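Inorganic pyrophosphatase (Neisseria gonorrhoeae, PDB 5TEA) probably catalyses the magnesium-dependent hydrolysis of inorganic pyrophosphate to two phosphate ions, as a homohexamer of the PPase family. Local coordinates at residues I26-N37 with A60-P69; D73-V84 with E110-P119. All coordinates share one frame; numbering follows the deposited sequence.

Interaction 1 (I26-N37 with A60-P69)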
loop_
_atom_site.group_PDB
_atom_site.type_symbol
_atom_site.label_atom_id
_atom_site.label_comp_id
_atom_site.label_asym_id
_atom_site.label_seq_id
_atom_site.Cartn_x
_atom_site.Cartn_y
_atom_site.Cartn_z
ATOM N N ILE B 26 18.274 2.353 -24.430
ATOM C CA ILE B 26 19.455 2.035 -23.637
ATOM C C ILE B 26 19.080 1.060 -22.525
ATOM O O ILE B 26 17.906 0.832 -22.239
ATOM C CB ILE B 26 20.094 3.295 -23.039
ATOM C CG1 ILE B 26 19.123 3.929 -22.030
ATOM C CG2 ILE B 26 20.520 4.247 -24.171
ATOM C CD1 ILE B 26 19.664 5.148 -21.335
ATOM N N ASN B 27 20.108 0.526 -21.856
ATOM C CA ASN B 27 19.901 -0.353 -20.709
ATOM C C ASN B 27 19.989 0.471 -19.432
ATOM O O ASN B 27 20.910 1.278 -19.274
ATOM C CB ASN B 27 20.930 -1.492 -20.693
ATOM C CG ASN B 27 20.788 -2.423 -21.888
ATOM O OD1 ASN B 27 19.681 -2.698 -22.334
ATOM N ND2 ASN B 27 21.909 -2.890 -22.423
ATOM N N VAL B 28 19.032 0.265 -18.530
ATOM C CA VAL B 28 18.947 0.998 -17.270
ATOM C C VAL B 28 18.785 -0.008 -16.143
ATOM O O VAL B 28 18.035 -0.981 -16.274
ATOM C CB VAL B 28 17.773 2.008 -17.286
ATOM C CG1 VAL B 28 17.524 2.587 -15.895
ATOM C CG2 VAL B 28 18.099 3.128 -18.269
ATOM N N VAL B 29 19.523 0.197 -15.052
ATOM C CA VAL B 29 19.371 -0.592 -13.836
ATOM C C VAL B 29 18.682 0.281 -12.791
ATOM O O VAL B 29 19.150 1.387 -12.497
ATOM C CB VAL B 29 20.734 -1.111 -13.335
ATOM C CG1 VAL B 29 20.602 -1.755 -11.953
ATOM C CG2 VAL B 29 21.315 -2.113 -14.333
ATOM N N ASN B 30 17.566 -0.203 -12.231
ATOM C CA ASN B 30 16.803 0.595 -11.276
ATOM C C ASN B 30 17.379 0.440 -9.876
ATOM O O ASN B 30 17.625 -0.688 -9.415
ATOM C CB ASN B 30 15.323 0.203 -11.261
ATOM C CG ASN B 30 14.464 1.217 -10.510
ATOM O OD1 ASN B 30 14.427 2.394 -10.867
ATOM N ND2 ASN B 30 13.771 0.764 -9.468
ATOM N N GLU B 31 17.586 1.567 -9.193
ATOM C CA GLU B 31 18.052 1.535 -7.801
ATOM C C GLU B 31 16.976 1.882 -6.784
ATOM O O GLU B 31 16.932 1.269 -5.716
ATOM C CB GLU B 31 19.233 2.492 -7.599
ATOM C CG GLU B 31 20.467 2.157 -8.424
ATOM C CD GLU B 31 21.374 3.354 -8.613
ATOM O OE1 GLU B 31 22.533 3.291 -8.169
ATOM O OE2 GLU B 31 20.930 4.357 -9.219
ATOM N N ILE B 32 16.132 2.880 -7.057
ATOM C CA ILE B 32 15.204 3.415 -6.069
ATOM C C ILE B 32 13.802 3.427 -6.659
ATOM O O ILE B 32 13.575 4.071 -7.686
ATOM C CB ILE B 32 15.574 4.841 -5.629
ATOM C CG1 ILE B 32 17.002 4.908 -5.082
ATOM C CG2 ILE B 32 14.584 5.301 -4.541
ATOM C CD1 ILE B 32 17.476 6.374 -4.792
ATOM N N PRO B 33 12.822 2.786 -6.029
ATOM C CA PRO B 33 11.428 2.947 -6.470
ATOM C C PRO B 33 10.940 4.375 -6.282
ATOM O O PRO B 33 11.237 5.027 -5.276
ATOM C CB PRO B 33 10.654 1.996 -5.548
ATOM C CG PRO B 33 11.709 1.083 -4.932
ATOM C CD PRO B 33 12.930 1.922 -4.839
ATOM N N ALA B 34 10.164 4.852 -7.254
ATOM C CA ALA B 34 9.464 6.117 -7.080
ATOM C C ALA B 34 8.678 6.093 -5.778
ATOM O O ALA B 34 8.089 5.074 -5.423
ATOM C CB ALA B 34 8.496 6.353 -8.240
ATOM N N GLY B 35 8.657 7.226 -5.080
ATOM C CA GLY B 35 7.970 7.333 -3.812
ATOM C C GLY B 35 8.751 6.873 -2.598
ATOM O O GLY B 35 8.240 6.988 -1.476
ATOM N N SER B 36 9.966 6.358 -2.773
ATOM C CA SER B 36 10.786 5.918 -1.649
ATOM C C SER B 36 11.677 7.049 -1.142
ATOM O O SER B 36 12.205 7.838 -1.932
ATOM C CB SER B 36 11.648 4.718 -2.060
ATOM O OG SER B 36 12.525 4.333 -1.023
ATOM N N ASN B 37 11.844 7.138 0.185
ATOM C CA ASN B 37 12.856 8.030 0.747
ATOM C C ASN B 37 14.116 7.282 1.157
ATOM O O ASN B 37 14.891 7.775 1.990
ATOM C CB ASN B 37 12.306 8.839 1.931
ATOM C CG ASN B 37 11.931 7.968 3.124
ATOM O OD1 ASN B 37 11.490 6.835 2.959
ATOM N ND2 ASN B 37 12.098 8.506 4.338
ATOM N N ALA B 60 10.711 12.191 -0.864
ATOM C CA ALA B 60 10.661 10.918 -1.574
ATOM C C ALA B 60 10.939 11.152 -3.053
ATOM O O ALA B 60 10.597 12.199 -3.610
ATOM C CB ALA B 60 9.297 10.247 -1.403
ATOM N N LYS B 61 11.594 10.185 -3.683
ATOM C CA LYS B 61 11.936 10.338 -5.097
ATOM C C LYS B 61 10.667 10.487 -5.932
ATOM O O LYS B 61 9.742 9.674 -5.794
ATOM C CB LYS B 61 12.743 9.142 -5.607
ATOM C CG LYS B 61 14.162 9.068 -5.087
ATOM C CD LYS B 61 14.976 10.300 -5.497
ATOM C CE LYS B 61 15.890 10.777 -4.364
ATOM N NZ LYS B 61 16.459 12.143 -4.614
ATOM N N PRO B 62 10.584 11.497 -6.811
ATOM C CA PRO B 62 9.365 11.665 -7.617
ATOM C C PRO B 62 9.273 10.714 -8.797
ATOM O O PRO B 62 8.170 10.545 -9.343
ATOM C CB PRO B 62 9.460 13.128 -8.094
ATOM C CG PRO B 62 10.950 13.395 -8.151
ATOM C CD PRO B 62 11.534 12.609 -7.003
ATOM N N THR B 63 10.386 10.115 -9.228
ATOM C CA THR B 63 10.403 9.090 -10.269
ATOM C C THR B 63 11.238 7.931 -9.759
ATOM O O THR B 63 11.907 8.043 -8.740
ATOM C CB THR B 63 11.027 9.594 -11.577
ATOM O OG1 THR B 63 12.447 9.708 -11.392
ATOM C CG2 THR B 63 10.453 10.966 -11.954
ATOM N N ASN B 64 11.235 6.818 -10.488
ATOM C CA ASN B 64 12.232 5.800 -10.189
ATOM C C ASN B 64 13.607 6.376 -10.496
ATOM O O ASN B 64 13.747 7.288 -11.319
ATOM C CB ASN B 64 11.985 4.529 -11.003
ATOM C CG ASN B 64 10.579 4.012 -10.848
ATOM O OD1 ASN B 64 10.226 3.418 -9.813
ATOM N ND2 ASN B 64 9.762 4.212 -11.876
ATOM N N TYR B 65 14.626 5.856 -9.814
ATOM C CA TYR B 65 15.979 6.381 -9.934
ATOM C C TYR B 65 16.927 5.238 -10.256
ATOM O O TYR B 65 16.953 4.233 -9.540
ATOM C CB TYR B 65 16.395 7.072 -8.632
ATOM C CG TYR B 65 17.590 7.990 -8.728
ATOM C CD1 TYR B 65 17.433 9.338 -9.048
ATOM C CD2 TYR B 65 18.871 7.528 -8.446
ATOM C CE1 TYR B 65 18.521 10.185 -9.114
ATOM C CE2 TYR B 65 19.967 8.380 -8.502
ATOM C CZ TYR B 65 19.778 9.705 -8.836
ATOM O OH TYR B 65 20.847 10.566 -8.888
ATOM N N GLY B 66 17.700 5.377 -11.329
ATOM C CA GLY B 66 18.624 4.311 -11.682
ATOM C C GLY B 66 19.910 4.784 -12.327
ATOM O O GLY B 66 20.256 5.963 -12.229
ATOM N N PHE B 67 20.619 3.889 -13.018
ATOM C CA PHE B 67 21.844 4.302 -13.694
ATOM C C PHE B 67 22.010 3.527 -14.991
ATOM O O PHE B 67 21.364 2.504 -15.220
ATOM C CB PHE B 67 23.081 4.104 -12.812
ATOM C CG PHE B 67 23.450 2.661 -12.575
ATOM C CD1 PHE B 67 22.830 1.923 -11.566
ATOM C CD2 PHE B 67 24.436 2.049 -13.334
ATOM C CE1 PHE B 67 23.180 0.600 -11.331
ATOM C CE2 PHE B 67 24.783 0.714 -13.104
ATOM C CZ PHE B 67 24.156 -0.004 -12.099
ATOM N N ILE B 68 22.903 4.028 -15.836
ATOM C CA ILE B 68 23.262 3.375 -17.091
ATOM C C ILE B 68 24.562 2.609 -16.867
ATOM O O ILE B 68 25.573 3.226 -16.489
ATOM C CB ILE B 68 23.427 4.390 -18.234
ATOM C CG1 ILE B 68 22.161 5.242 -18.416
ATOM C CG2 ILE B 68 23.768 3.661 -19.516
ATOM C CD1 ILE B 68 22.350 6.395 -19.429
ATOM N N PRO B 69 24.602 1.298 -17.118
ATOM C CA PRO B 69 25.856 0.553 -16.926
ATOM C C PRO B 69 26.955 1.060 -17.852
ATOM O O PRO B 69 26.693 1.522 -18.963
ATOM C CB PRO B 69 25.480 -0.900 -17.268
ATOM C CG PRO B 69 24.001 -0.934 -17.419
ATOM C CD PRO B 69 23.509 0.461 -17.646
#
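A classic beta bulge in an antiparallel strand pair sets the geometry where Glu31 and Ile32 both meet Tyr65. Tyr65 O accepts two amides, Glu31 N at 2.8 Å and Ile32 N at 2.9 Å, and the register is displaced by one residue here. Beyond it Tyr65 N returns a bond to Ile32 O, while on the other side of the bulge Val29 and Phe67 form a hydrogen-bonded pair.

Side chains follow this register. Ile32 and Tyr65 run side by side in the same direction, their CB atoms 3.8 Å apart. Phe67 CG sits between its own backbone N and carbonyl carbon (chi1 70°), which brings the ring back over Val29; Val29 CB lies over one ring face, 4.0 Å from the Phe67 centroid, as a CH-pi contact. Glu31 reaches the same ring at its edge, CD being 3.6 Å from Phe67 CD1, with carboxylate and ring planes 63° apart; its OE1 is held by Trp42 N. Gly66, having no side chain, brings its CA within 3.1 Å of Val29 O, beside the Asn30-Gly66 non-hydrogen-bonded pair. The pair belongs to the curled mixed sheet at the heart of the pyrophosphatase fold, with strand 94-107 on the other side of 25-32.

Past the strands, a type II turn from Pro33 to Ser36 docks on 60-64. Ala34 N donates to Asn64 OD1 at 2.9 Å, from above the amide plane rather than within it, and Leu89 N binds the same oxygen. Gly35 N to Lys61 O and Lys61 N to Ser36 O (3.0 Å) complete the join.

Interaction 2 (D73-V84 with E110-P119); sequences DEDGDELDVLLV and EVDDKIVCVP. With CA (calcium ion), chain I.
Asp73, Asp77 and Asp80 meet Asp112 around one calcium ion. Asp112 OD1 lies 2.3 Å from the calcium and Asp73 OD2 2.4 Å, whereas Asp77 OD2, Asp80 OD2 and the main-chain Glu78 O bind at longer range; two waters complete seven ligands. Of these, water 1 donates to Asp113 O at 2.6 Å and accepts from Asp80 N. Asp73 and Asp112 cross at about a right angle with their carboxylate planes 77° apart. Their bound oxygens are only 2.9 Å from one another, a like-charge approach that the cation would offset.

Salt bridging adds a counter-charge. Lys114 lies alongside Asp80, and a bend at chi4 (-62°) turns NZ to Asp80 OD2 at 2.9 Å, met on the anti side and 31° out of the carboxylate plane. The same NZ forms a salt bridge with Asp112 OD2, weak as a hydrogen bond, and donates to Asp112 O, so one ammonium spans both segments.

Backbone bonds take over beyond the loops, alternating between strands: Ile115 N to Asp80 O, Leu82 N to Ile115 O, Cys117 N to Leu82 O and Val84 N to Cys117 O.

Apolar packing lines one face of this pair, where Val81 CG1 touches Cys117 SG at 3.8 Å and Leu83 CD1 touches Cys117 CB. The loops leading into these parallel strands, together with Asp80, form an acidic metal centre consistent with the magnesium site of a family I pyrophosphatase.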
loop_
_atom_site.group_PDB
_atom_site.type_symbol
_atom_site.label_atom_id
_atom_site.label_comp_id
_atom_site.label_asym_id
_atom_site.label_seq_id
_atom_site.Cartn_x
_atom_site.Cartn_y
_atom_site.Cartn_z
ATOM N N ASP B 73 30.101 9.776 -14.918
ATOM C CA ASP B 73 30.160 11.230 -14.789
ATOM C C ASP B 73 31.609 11.704 -14.742
ATOM O O ASP B 73 32.534 10.928 -14.500
ATOM C CB ASP B 73 29.471 11.691 -13.508
ATOM C CG ASP B 73 28.025 12.082 -13.715
ATOM O OD1 ASP B 73 27.587 12.269 -14.869
ATOM O OD2 ASP B 73 27.332 12.225 -12.689
ATOM N N GLU B 74 31.791 13.018 -14.934
ATOM C CA GLU B 74 33.130 13.604 -14.957
ATOM C C GLU B 74 33.866 13.441 -13.631
ATOM O O GLU B 74 35.097 13.555 -13.601
ATOM C CB GLU B 74 33.054 15.089 -15.335
ATOM N N ASP B 75 33.147 13.167 -12.540
ATOM C CA ASP B 75 33.737 12.953 -11.223
ATOM C C ASP B 75 33.943 11.481 -10.876
ATOM O O ASP B 75 34.473 11.189 -9.798
ATOM C CB ASP B 75 32.853 13.578 -10.148
ATOM C CG ASP B 75 31.498 12.910 -10.076
ATOM O OD1 ASP B 75 30.763 13.008 -11.070
ATOM O OD2 ASP B 75 31.192 12.250 -9.058
ATOM N N GLY B 76 33.520 10.550 -11.738
ATOM C CA GLY B 76 33.544 9.132 -11.426
ATOM C C GLY B 76 32.228 8.562 -10.942
ATOM O O GLY B 76 32.160 7.363 -10.638
ATOM N N ASP B 77 31.194 9.391 -10.847
ATOM C CA ASP B 77 29.835 8.960 -10.552
ATOM C C ASP B 77 29.230 8.233 -11.758
ATOM O O ASP B 77 29.494 8.576 -12.908
ATOM C CB ASP B 77 28.993 10.198 -10.211
ATOM C CG ASP B 77 27.914 9.933 -9.177
ATOM O OD1 ASP B 77 27.836 8.805 -8.636
ATOM O OD2 ASP B 77 27.140 10.882 -8.905
ATOM N N GLU B 78 28.403 7.228 -11.495
ATOM C CA GLU B 78 27.652 6.608 -12.584
ATOM C C GLU B 78 26.589 7.573 -13.115
ATOM O O GLU B 78 26.076 8.425 -12.385
ATOM C CB GLU B 78 27.001 5.304 -12.120
ATOM N N LEU B 79 26.297 7.466 -14.413
ATOM C CA LEU B 79 25.330 8.370 -15.042
ATOM C C LEU B 79 23.926 7.996 -14.590
ATOM O O LEU B 79 23.485 6.865 -14.811
ATOM C CB LEU B 79 25.440 8.304 -16.569
ATOM C CG LEU B 79 24.478 9.175 -17.388
ATOM C CD1 LEU B 79 24.484 10.611 -16.898
ATOM C CD2 LEU B 79 24.855 9.118 -18.892
ATOM N N ASP B 80 23.236 8.935 -13.940
ATOM C CA ASP B 80 21.966 8.648 -13.295
ATOM C C ASP B 80 20.816 8.706 -14.293
ATOM O O ASP B 80 20.911 9.322 -15.357
ATOM C CB ASP B 80 21.684 9.635 -12.169
ATOM C CG ASP B 80 22.822 9.755 -11.202
ATOM O OD1 ASP B 80 23.332 8.721 -10.707
ATOM O OD2 ASP B 80 23.182 10.912 -10.931
ATOM N N VAL B 81 19.715 8.049 -13.925
ATOM C CA VAL B 81 18.518 7.935 -14.755
ATOM C C VAL B 81 17.289 8.239 -13.910
ATOM O O VAL B 81 17.132 7.680 -12.817
ATOM C CB VAL B 81 18.372 6.533 -15.377
ATOM C CG1 VAL B 81 17.056 6.435 -16.176
ATOM C CG2 VAL B 81 19.562 6.218 -16.278
ATOM N N LEU B 82 16.431 9.130 -14.418
ATOM C CA LEU B 82 15.072 9.325 -13.931
ATOM C C LEU B 82 14.150 8.511 -14.837
ATOM O O LEU B 82 13.957 8.860 -16.003
ATOM C CB LEU B 82 14.707 10.811 -13.951
ATOM C CG LEU B 82 15.728 11.729 -13.254
ATOM C CD1 LEU B 82 15.252 13.180 -13.263
ATOM C CD2 LEU B 82 15.975 11.266 -11.806
ATOM N N LEU B 83 13.600 7.414 -14.308
ATOM C CA LEU B 83 12.758 6.505 -15.073
ATOM C C LEU B 83 11.316 6.698 -14.633
ATOM O O LEU B 83 10.979 6.429 -13.471
ATOM C CB LEU B 83 13.194 5.055 -14.868
ATOM C CG LEU B 83 12.336 4.009 -15.592
ATOM C CD1 LEU B 83 12.648 4.027 -17.088
ATOM C CD2 LEU B 83 12.568 2.627 -14.990
ATOM N N VAL B 84 10.479 7.166 -15.547
ATOM C CA VAL B 84 9.103 7.545 -15.240
ATOM C C VAL B 84 8.180 6.374 -15.558
ATOM O O VAL B 84 8.159 5.878 -16.686
ATOM C CB VAL B 84 8.691 8.803 -16.018
ATOM C CG1 VAL B 84 7.212 9.138 -15.786
ATOM C CG2 VAL B 84 9.618 9.982 -15.637
ATOM N N GLU B 110 29.651 20.102 -9.132
ATOM C CA GLU B 110 29.978 19.168 -10.202
ATOM C C GLU B 110 28.772 18.985 -11.108
ATOM O O GLU B 110 27.626 19.066 -10.663
ATOM C CB GLU B 110 30.403 17.793 -9.648
ATOM C CG GLU B 110 31.597 17.831 -8.680
ATOM C CD GLU B 110 32.927 17.734 -9.390
ATOM O OE1 GLU B 110 33.961 17.626 -8.699
ATOM O OE2 GLU B 110 32.940 17.763 -10.640
ATOM N N VAL B 111 29.034 18.709 -12.388
ATOM C CA VAL B 111 27.962 18.308 -13.286
ATOM C C VAL B 111 27.439 16.952 -12.840
ATOM O O VAL B 111 28.218 16.028 -12.577
ATOM C CB VAL B 111 28.469 18.263 -14.738
ATOM C CG1 VAL B 111 27.370 17.734 -15.681
ATOM C CG2 VAL B 111 28.953 19.653 -15.176
ATOM N N ASP B 112 26.113 16.824 -12.740
ATOM C CA ASP B 112 25.494 15.567 -12.315
ATOM C C ASP B 112 24.181 15.368 -13.076
ATOM O O ASP B 112 23.104 15.245 -12.497
ATOM C CB ASP B 112 25.272 15.560 -10.805
ATOM C CG ASP B 112 24.925 14.182 -10.271
ATOM O OD1 ASP B 112 25.284 13.185 -10.928
ATOM O OD2 ASP B 112 24.278 14.094 -9.209
ATOM N N ASP B 113 24.282 15.333 -14.405
ATOM C CA ASP B 113 23.105 15.244 -15.263
ATOM C C ASP B 113 22.369 13.933 -15.036
ATOM O O ASP B 113 22.960 12.923 -14.645
ATOM C CB ASP B 113 23.498 15.333 -16.743
ATOM C CG ASP B 113 24.146 16.653 -17.108
ATOM O OD1 ASP B 113 23.867 17.664 -16.430
ATOM O OD2 ASP B 113 24.930 16.684 -18.095
ATOM N N LYS B 114 21.070 13.938 -15.343
ATOM C CA LYS B 114 20.224 12.763 -15.181
ATOM C C LYS B 114 19.409 12.556 -16.451
ATOM O O LYS B 114 18.687 13.458 -16.886
ATOM C CB LYS B 114 19.333 12.917 -13.940
ATOM C CG LYS B 114 20.165 13.395 -12.737
ATOM C CD LYS B 114 19.584 13.050 -11.398
ATOM C CE LYS B 114 20.366 13.778 -10.306
ATOM N NZ LYS B 114 21.793 13.347 -10.272
ATOM N N ILE B 115 19.572 11.395 -17.067
ATOM C CA ILE B 115 18.862 11.064 -18.305
ATOM C C ILE B 115 17.426 10.723 -17.946
ATOM O O ILE B 115 17.187 9.982 -16.987
ATOM C CB ILE B 115 19.545 9.883 -19.015
ATOM C CG1 ILE B 115 21.058 10.121 -19.122
ATOM C CG2 ILE B 115 18.944 9.651 -20.410
ATOM C CD1 ILE B 115 21.392 11.404 -19.911
ATOM N N VAL B 116 16.464 11.283 -18.686
ATOM C CA VAL B 116 15.045 11.011 -18.449
ATOM C C VAL B 116 14.614 9.900 -19.397
ATOM O O VAL B 116 14.846 9.981 -20.612
ATOM C CB VAL B 116 14.184 12.270 -18.643
ATOM C CG1 VAL B 116 12.739 11.975 -18.218
ATOM C CG2 VAL B 116 14.759 13.453 -17.869
ATOM N N CYS B 117 14.020 8.846 -18.841
ATOM C CA CYS B 117 13.697 7.653 -19.611
ATOM C C CYS B 117 12.300 7.173 -19.259
ATOM O O CYS B 117 11.768 7.477 -18.185
ATOM C CB CYS B 117 14.676 6.497 -19.328
ATOM S SG CYS B 117 16.364 6.749 -19.892
ATOM N N VAL B 118 11.747 6.367 -20.162
ATOM C CA VAL B 118 10.570 5.540 -19.889
ATOM C C VAL B 118 10.891 4.124 -20.352
ATOM O O VAL B 118 11.793 3.922 -21.181
ATOM C CB VAL B 118 9.310 6.081 -20.607
ATOM C CG1 VAL B 118 8.922 7.460 -20.035
ATOM C CG2 VAL B 118 9.561 6.173 -22.136
ATOM N N PRO B 119 10.175 3.123 -19.851
ATOM C CA PRO B 119 10.368 1.768 -20.388
ATOM C C PRO B 119 10.145 1.770 -21.893
ATOM O O PRO B 119 9.253 2.458 -22.403
ATOM C CB PRO B 119 9.298 0.938 -19.667
ATOM C CG PRO B 119 8.984 1.731 -18.416
ATOM C CD PRO B 119 9.087 3.166 -18.857
HETATM CA CA CA I . 25.813 11.025 -11.353
HETATM O O HOH W 1 24.859 11.511 -13.501
HETATM O O HOH W 2 24.944 10.852 -9.560
#

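Interactions 1 and 2 are successive pairings in one sheet, their centres 10 Å apart, with strand 64-67 lying next to strand 80-83. Gly66 O and Val81 N are 2.7 Å apart and Asn64 ND2 is 3.0 Å from Leu83 O, both probable hydrogen bonds that join the two contacts directly. Tyr65, a predicted substrate-binding residue, extends from interaction 1 to the metal centre of interaction 2: its side chain comes within about 6 Å of the calcium and about 3 Å of the Asp80 side chain, nearest atoms in each case, consistent with a substrate pocket bordering the metal site. Its OH lies 3.2 Å from Lys114 NZ, a weak hydrogen bond.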